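WZI (Escherichia coli, PDB 2YNK) binds carbohydrate as an outer-membrane beta-barrel lectin and underpins assembly of the group 1 capsule on the cell surface. Local coordinates at residues A371-L376 against S385-Y390; G412-W417 against N428-Y433. One frame throughout, in Å; residues are numbered along the deposited sequence.

Interaction 1: residues A371-L376 against S385-Y390; sequences AGKVEL and STRLVY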
loop_
_atom_site.group_PDB
_atom_site.type_symbol
_atom_site.label_atom_id
_atom_site.label_comp_id
_atom_site.label_asym_id
_atom_site.label_seq_id
_atom_site.Cartn_x
_atom_site.Cartn_y
_atom_site.Cartn_z
ATOM N N ALA A 371 -11.643 -9.197 7.198
ATOM C CA ALA A 371 -12.309 -8.475 6.114
ATOM C C ALA A 371 -12.351 -9.307 4.851
ATOM O O ALA A 371 -11.382 -9.989 4.506
ATOM C CB ALA A 371 -11.612 -7.161 5.843
ATOM N N GLY A 372 -13.491 -9.259 4.180
ATOM C CA GLY A 372 -13.658 -9.926 2.904
ATOM C C GLY A 372 -14.032 -8.873 1.893
ATOM O O GLY A 372 -14.699 -7.892 2.239
ATOM N N LYS A 373 -13.583 -9.064 0.657
ATOM C CA LYS A 373 -13.994 -8.202 -0.451
ATOM C C LYS A 373 -14.132 -8.996 -1.751
ATOM O O LYS A 373 -13.276 -9.802 -2.084
ATOM C CB LYS A 373 -12.986 -7.070 -0.647
ATOM C CG LYS A 373 -13.440 -5.965 -1.596
ATOM C CD LYS A 373 -12.337 -4.928 -1.778
ATOM C CE LYS A 373 -12.767 -3.760 -2.655
ATOM N NZ LYS A 373 -12.042 -2.495 -2.329
ATOM N N VAL A 374 -15.228 -8.764 -2.464
ATOM C CA VAL A 374 -15.424 -9.294 -3.799
ATOM C C VAL A 374 -15.543 -8.119 -4.757
ATOM O O VAL A 374 -16.090 -7.081 -4.377
ATOM C CB VAL A 374 -16.734 -10.093 -3.887
ATOM C CG1 VAL A 374 -16.868 -10.730 -5.263
ATOM C CG2 VAL A 374 -16.797 -11.135 -2.784
ATOM N N GLU A 375 -15.039 -8.270 -5.983
ATOM C CA GLU A 375 -15.381 -7.326 -7.053
ATOM C C GLU A 375 -15.425 -7.912 -8.483
ATOM O O GLU A 375 -14.597 -8.741 -8.890
ATOM C CB GLU A 375 -14.485 -6.088 -7.028
ATOM C CG GLU A 375 -13.006 -6.385 -7.135
ATOM C CD GLU A 375 -12.213 -5.328 -7.896
ATOM O OE1 GLU A 375 -12.794 -4.282 -8.272
ATOM O OE2 GLU A 375 -10.994 -5.558 -8.121
ATOM N N LEU A 376 -16.432 -7.451 -9.215
ATOM C CA LEU A 376 -16.641 -7.788 -10.591
ATOM C C LEU A 376 -16.102 -6.641 -11.418
ATOM O O LEU A 376 -16.351 -5.476 -11.101
ATOM C CB LEU A 376 -18.133 -7.964 -10.884
ATOM C CG LEU A 376 -18.462 -8.386 -12.322
ATOM C CD1 LEU A 376 -18.179 -9.866 -12.509
ATOM C CD2 LEU A 376 -19.904 -8.063 -12.661
ATOM N N SER A 385 -18.012 -3.525 -6.384
ATOM C CA SER A 385 -17.355 -4.149 -5.248
ATOM C C SER A 385 -18.262 -4.231 -4.035
ATOM O O SER A 385 -19.212 -3.463 -3.895
ATOM C CB SER A 385 -16.055 -3.417 -4.917
ATOM O OG SER A 385 -16.079 -2.097 -5.422
ATOM N N THR A 386 -17.974 -5.200 -3.177
ATOM C CA THR A 386 -18.640 -5.320 -1.890
ATOM C C THR A 386 -17.624 -5.732 -0.841
ATOM O O THR A 386 -16.758 -6.573 -1.098
ATOM C CB THR A 386 -19.789 -6.325 -1.951
ATOM O OG1 THR A 386 -20.764 -5.836 -2.874
ATOM C CG2 THR A 386 -20.438 -6.499 -0.584
ATOM N N ARG A 387 -17.728 -5.125 0.337
ATOM C CA ARG A 387 -16.741 -5.337 1.374
ATOM C C ARG A 387 -17.375 -5.414 2.742
ATOM O O ARG A 387 -18.061 -4.492 3.149
ATOM C CB ARG A 387 -15.737 -4.201 1.339
ATOM C CG ARG A 387 -14.668 -4.323 2.393
ATOM C CD ARG A 387 -13.442 -3.506 2.046
ATOM N NE ARG A 387 -12.600 -3.349 3.237
ATOM C CZ ARG A 387 -12.715 -2.371 4.136
ATOM N NH1 ARG A 387 -13.629 -1.415 4.012
ATOM N NH2 ARG A 387 -11.892 -2.349 5.169
ATOM N N LEU A 388 -17.156 -6.525 3.436
ATOM C CA LEU A 388 -17.580 -6.677 4.826
ATOM C C LEU A 388 -16.349 -6.651 5.721
ATOM O O LEU A 388 -15.272 -7.101 5.323
ATOM C CB LEU A 388 -18.335 -7.990 5.033
ATOM C CG LEU A 388 -19.686 -8.133 4.330
ATOM C CD1 LEU A 388 -20.154 -9.582 4.353
ATOM C CD2 LEU A 388 -20.730 -7.227 4.965
ATOM N N VAL A 389 -16.513 -6.131 6.933
ATOM C CA VAL A 389 -15.405 -6.037 7.867
ATOM C C VAL A 389 -15.877 -6.039 9.324
ATOM O O VAL A 389 -16.877 -5.423 9.664
ATOM C CB VAL A 389 -14.548 -4.788 7.563
ATOM C CG1 VAL A 389 -15.425 -3.631 7.133
ATOM C CG2 VAL A 389 -13.704 -4.394 8.761
ATOM N N TYR A 390 -15.148 -6.774 10.158
ATOM C CA TYR A 390 -15.312 -6.778 11.605
ATOM C C TYR A 390 -13.977 -6.348 12.189
ATOM O O TYR A 390 -12.942 -6.888 11.800
ATOM C CB TYR A 390 -15.674 -8.178 12.114
ATOM C CG TYR A 390 -15.588 -8.337 13.624
ATOM C CD1 TYR A 390 -14.355 -8.525 14.261
ATOM C CD2 TYR A 390 -16.729 -8.289 14.415
ATOM C CE1 TYR A 390 -14.269 -8.659 15.636
ATOM C CE2 TYR A 390 -16.652 -8.425 15.792
ATOM C CZ TYR A 390 -15.420 -8.612 16.395
ATOM O OH TYR A 390 -15.337 -8.750 17.763
#

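Interaction 2: residues G412-W417 against N428-Y433; sequences GIQLGW and NTSLWY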
loop_
_atom_site.group_PDB
_atom_site.type_symbol
_atom_site.label_atom_id
_atom_site.label_comp_id
_atom_site.label_asym_id
_atom_site.label_seq_id
_atom_site.Cartn_x
_atom_site.Cartn_y
_atom_site.Cartn_z
ATOM N N GLY A 412 -19.047 -3.371 9.629
ATOM C CA GLY A 412 -19.380 -2.520 8.494
ATOM C C GLY A 412 -19.441 -3.220 7.149
ATOM O O GLY A 412 -18.808 -4.255 6.934
ATOM N N ILE A 413 -20.216 -2.615 6.252
ATOM C CA ILE A 413 -20.351 -3.032 4.865
ATOM C C ILE A 413 -20.001 -1.834 3.987
ATOM O O ILE A 413 -20.371 -0.701 4.300
ATOM C CB ILE A 413 -21.790 -3.507 4.562
ATOM C CG1 ILE A 413 -21.919 -3.993 3.105
ATOM C CG2 ILE A 413 -22.799 -2.404 4.857
ATOM C CD1 ILE A 413 -23.224 -4.716 2.810
ATOM N N GLN A 414 -19.283 -2.076 2.894
ATOM C CA GLN A 414 -18.912 -1.002 1.984
ATOM C C GLN A 414 -19.078 -1.462 0.540
ATOM O O GLN A 414 -18.488 -2.462 0.120
ATOM C CB GLN A 414 -17.483 -0.551 2.265
ATOM C CG GLN A 414 -17.034 0.657 1.458
ATOM C CD GLN A 414 -15.791 1.326 2.028
ATOM O OE1 GLN A 414 -15.090 0.766 2.880
ATOM N NE2 GLN A 414 -15.509 2.536 1.557
ATOM N N LEU A 415 -19.924 -0.748 -0.198
ATOM C CA LEU A 415 -20.144 -1.019 -1.609
ATOM C C LEU A 415 -19.364 0.004 -2.412
ATOM O O LEU A 415 -19.111 1.111 -1.930
ATOM C CB LEU A 415 -21.628 -0.916 -1.956
ATOM C CG LEU A 415 -22.606 -1.779 -1.156
ATOM C CD1 LEU A 415 -23.992 -1.706 -1.775
ATOM C CD2 LEU A 415 -22.138 -3.225 -1.048
ATOM N N GLY A 416 -18.978 -0.371 -3.629
ATOM C CA GLY A 416 -18.258 0.536 -4.512
ATOM C C GLY A 416 -18.646 0.371 -5.972
ATOM O O GLY A 416 -19.075 -0.701 -6.395
ATOM N N TRP A 417 -18.514 1.458 -6.728
ATOM C CA TRP A 417 -18.635 1.421 -8.182
ATOM C C TRP A 417 -17.616 2.339 -8.790
ATOM O O TRP A 417 -17.422 3.475 -8.321
ATOM C CB TRP A 417 -20.026 1.813 -8.649
ATOM C CG TRP A 417 -20.125 1.891 -10.150
ATOM C CD1 TRP A 417 -20.372 0.850 -11.035
ATOM C CD2 TRP A 417 -19.959 3.076 -11.001
ATOM N NE1 TRP A 417 -20.378 1.294 -12.335
ATOM C CE2 TRP A 417 -20.137 2.616 -12.383
ATOM C CE3 TRP A 417 -19.696 4.414 -10.770
ATOM C CZ2 TRP A 417 -20.061 3.481 -13.456
ATOM C CZ3 TRP A 417 -19.618 5.280 -11.866
ATOM C CH2 TRP A 417 -19.794 4.821 -13.178
ATOM N N ASN A 428 -15.308 7.446 -9.302
ATOM C CA ASN A 428 -15.183 6.392 -8.279
ATOM C C ASN A 428 -16.069 6.677 -7.092
ATOM O O ASN A 428 -15.786 7.586 -6.325
ATOM C CB ASN A 428 -13.733 6.271 -7.785
ATOM C CG ASN A 428 -12.925 5.257 -8.581
ATOM O OD1 ASN A 428 -12.908 5.280 -9.822
ATOM N ND2 ASN A 428 -12.243 4.363 -7.873
ATOM N N THR A 429 -17.125 5.895 -6.920
ATOM C CA THR A 429 -18.051 6.105 -5.809
ATOM C C THR A 429 -17.934 5.040 -4.732
ATOM O O THR A 429 -17.429 3.943 -4.961
ATOM C CB THR A 429 -19.500 6.140 -6.306
ATOM O OG1 THR A 429 -19.717 5.053 -7.223
ATOM C CG2 THR A 429 -19.781 7.469 -7.005
ATOM N N SER A 430 -18.405 5.387 -3.544
ATOM C CA SER A 430 -18.409 4.472 -2.408
ATOM C C SER A 430 -19.592 4.799 -1.511
ATOM O O SER A 430 -20.016 5.947 -1.434
ATOM C CB SER A 430 -17.097 4.574 -1.629
ATOM O OG SER A 430 -16.821 3.356 -0.947
ATOM N N LEU A 431 -20.129 3.775 -0.861
ATOM C CA LEU A 431 -21.276 3.905 0.028
ATOM C C LEU A 431 -21.086 2.926 1.172
ATOM O O LEU A 431 -20.788 1.765 0.927
ATOM C CB LEU A 431 -22.550 3.566 -0.731
ATOM C CG LEU A 431 -23.867 3.684 0.039
ATOM C CD1 LEU A 431 -24.306 5.139 0.148
ATOM C CD2 LEU A 431 -24.943 2.842 -0.635
ATOM N N TRP A 432 -21.256 3.366 2.414
ATOM C CA TRP A 432 -20.978 2.470 3.542
ATOM C C TRP A 432 -21.873 2.650 4.743
ATOM O O TRP A 432 -22.464 3.711 4.932
ATOM C CB TRP A 432 -19.517 2.601 3.957
ATOM C CG TRP A 432 -19.156 3.982 4.439
ATOM C CD1 TRP A 432 -19.309 4.505 5.724
ATOM C CD2 TRP A 432 -18.581 5.081 3.654
ATOM N NE1 TRP A 432 -18.874 5.802 5.779
ATOM C CE2 TRP A 432 -18.430 6.211 4.582
ATOM C CE3 TRP A 432 -18.197 5.239 2.328
ATOM C CZ2 TRP A 432 -17.912 7.419 4.183
ATOM C CZ3 TRP A 432 -17.674 6.473 1.936
ATOM C CH2 TRP A 432 -17.538 7.539 2.845
ATOM N N TYR A 433 -21.983 1.581 5.538
ATOM C CA TYR A 433 -22.674 1.595 6.828
ATOM C C TYR A 433 -21.798 0.906 7.865
ATOM O O TYR A 433 -21.245 -0.168 7.593
ATOM C CB TYR A 433 -24.034 0.882 6.772
ATOM C CG TYR A 433 -24.685 0.725 8.150
ATOM C CD1 TYR A 433 -25.255 1.814 8.797
ATOM C CD2 TYR A 433 -24.720 -0.516 8.797
ATOM C CE1 TYR A 433 -25.843 1.681 10.047
ATOM C CE2 TYR A 433 -25.311 -0.667 10.038
ATOM C CZ TYR A 433 -25.866 0.439 10.667
ATOM O OH TYR A 433 -26.447 0.321 11.911
#

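Interaction 1: residues A371-L376 against S385-Y390
Two hydrogen-bonded pairs, Gly372 with Leu388 and Val374 with Thr386, stitch 371-376 to 385-390. Their four backbone bonds include one of 2.9 Å from Thr386 N to Val374 O and one of 3.1 Å from Leu388 N to Gly372 O. CA-H...O contacts fill in between them, among them Lys373 CA to Thr386 O at 3.3 Å.

The side chains that meet lie on the face of Ala371, Lys373, Glu375, Ser385, Arg387 and Val389, touching through their aliphatic carbons. Ala371 CB sits 4.1 Å from Val389 CB, and Glu375 CB meets Ser385 CB at 3.7 Å. Lys373, with CG anti to the backbone N (chi1 -169°) and an extended chain, runs obliquely across Arg387 and brings its CE to 4.0 Å from Ser385 CB.

Among the polar groups, Val389 CG1 lies over one face of the Arg387 guanidinium, 4.0 Å above its plane and offset toward the rim. The guanidinium forms a salt bridge with Glu157 and a hydrogen bond to Pro83 O, which tie the barrel wall to loops on this face. Val374, Thr386 and Leu388 occupy the other face. The arrangement is an antiparallel beta hairpin of an outer-membrane barrel.

Interaction 2: residues G412-W417 against N428-Y433
Strands 412-417 and 428-433 run antiparallel, their axes 4.7 Å apart at closest approach and their directions 164° apart. Ile413 with Tyr433, Leu415 with Leu431 and Trp417 with Thr429 are the hydrogen-bonded pairs, each joined by two backbone bonds. The last pair is uneven: Thr429 N reaches Trp417 O at 2.8 Å, whereas Trp417 N lies above the carbonyl plane of Thr429 at 3.2 Å from its O.

The Thr429 hydroxyl adds a second grip on the same carbonyl, with OG1 donating to Trp417 O over 3.0 Å. A chi1 of 46° places OG1 between the backbone N and carbonyl carbon of its own residue, and there it also meets the indole edge in plane, 3.6 Å from Trp417 CE3. Farther along this face, Ile413 CG2 packs against Tyr433 CB at 4.0 Å, the two side chains crossing at about a right angle. On the other face, Gln414 extends alongside the Trp432 ring, both pointing the same way with amide and ring planes 62° apart. Its NE2 donates to Ser430 OG at 2.9 Å, close to the amide plane, while that hydroxyl gives a weak bond to Leu415 O.

Gln414 NE2 also donates a hydrogen bond to Gln84 OE1, and Trp432 touches Pro80, both in loops. Strand 383-393 flanks 412-417, and strand 444-454 lies beyond 428-433.

Overall arrangement
Interactions 1 and 2 are successive hairpins of one closed antiparallel barrel, their centres 9 Å apart and joined where strand 383-393 borders strand 408-422. Probable backbone hydrogen bonds cross this seam, from Gln414 N to Arg387 O at 2.7 Å and from Val389 N to Gly412 O at 3.0 Å. Side chains meet there too: Leu388 CD2 packs 3.9 Å from Ile413 CB, and Thr386 OG1 lies 3.5 Å from Leu415 CD2. Bound alkanes touch both contacts, dodecane molecules at Leu376, Thr386, Leu415 and Trp417 and hexane at Gly412, consistent with a lipid-facing barrel surface. On the opposite face, Arg387 and Gln414 approach the loop containing Thr82 and Gln84.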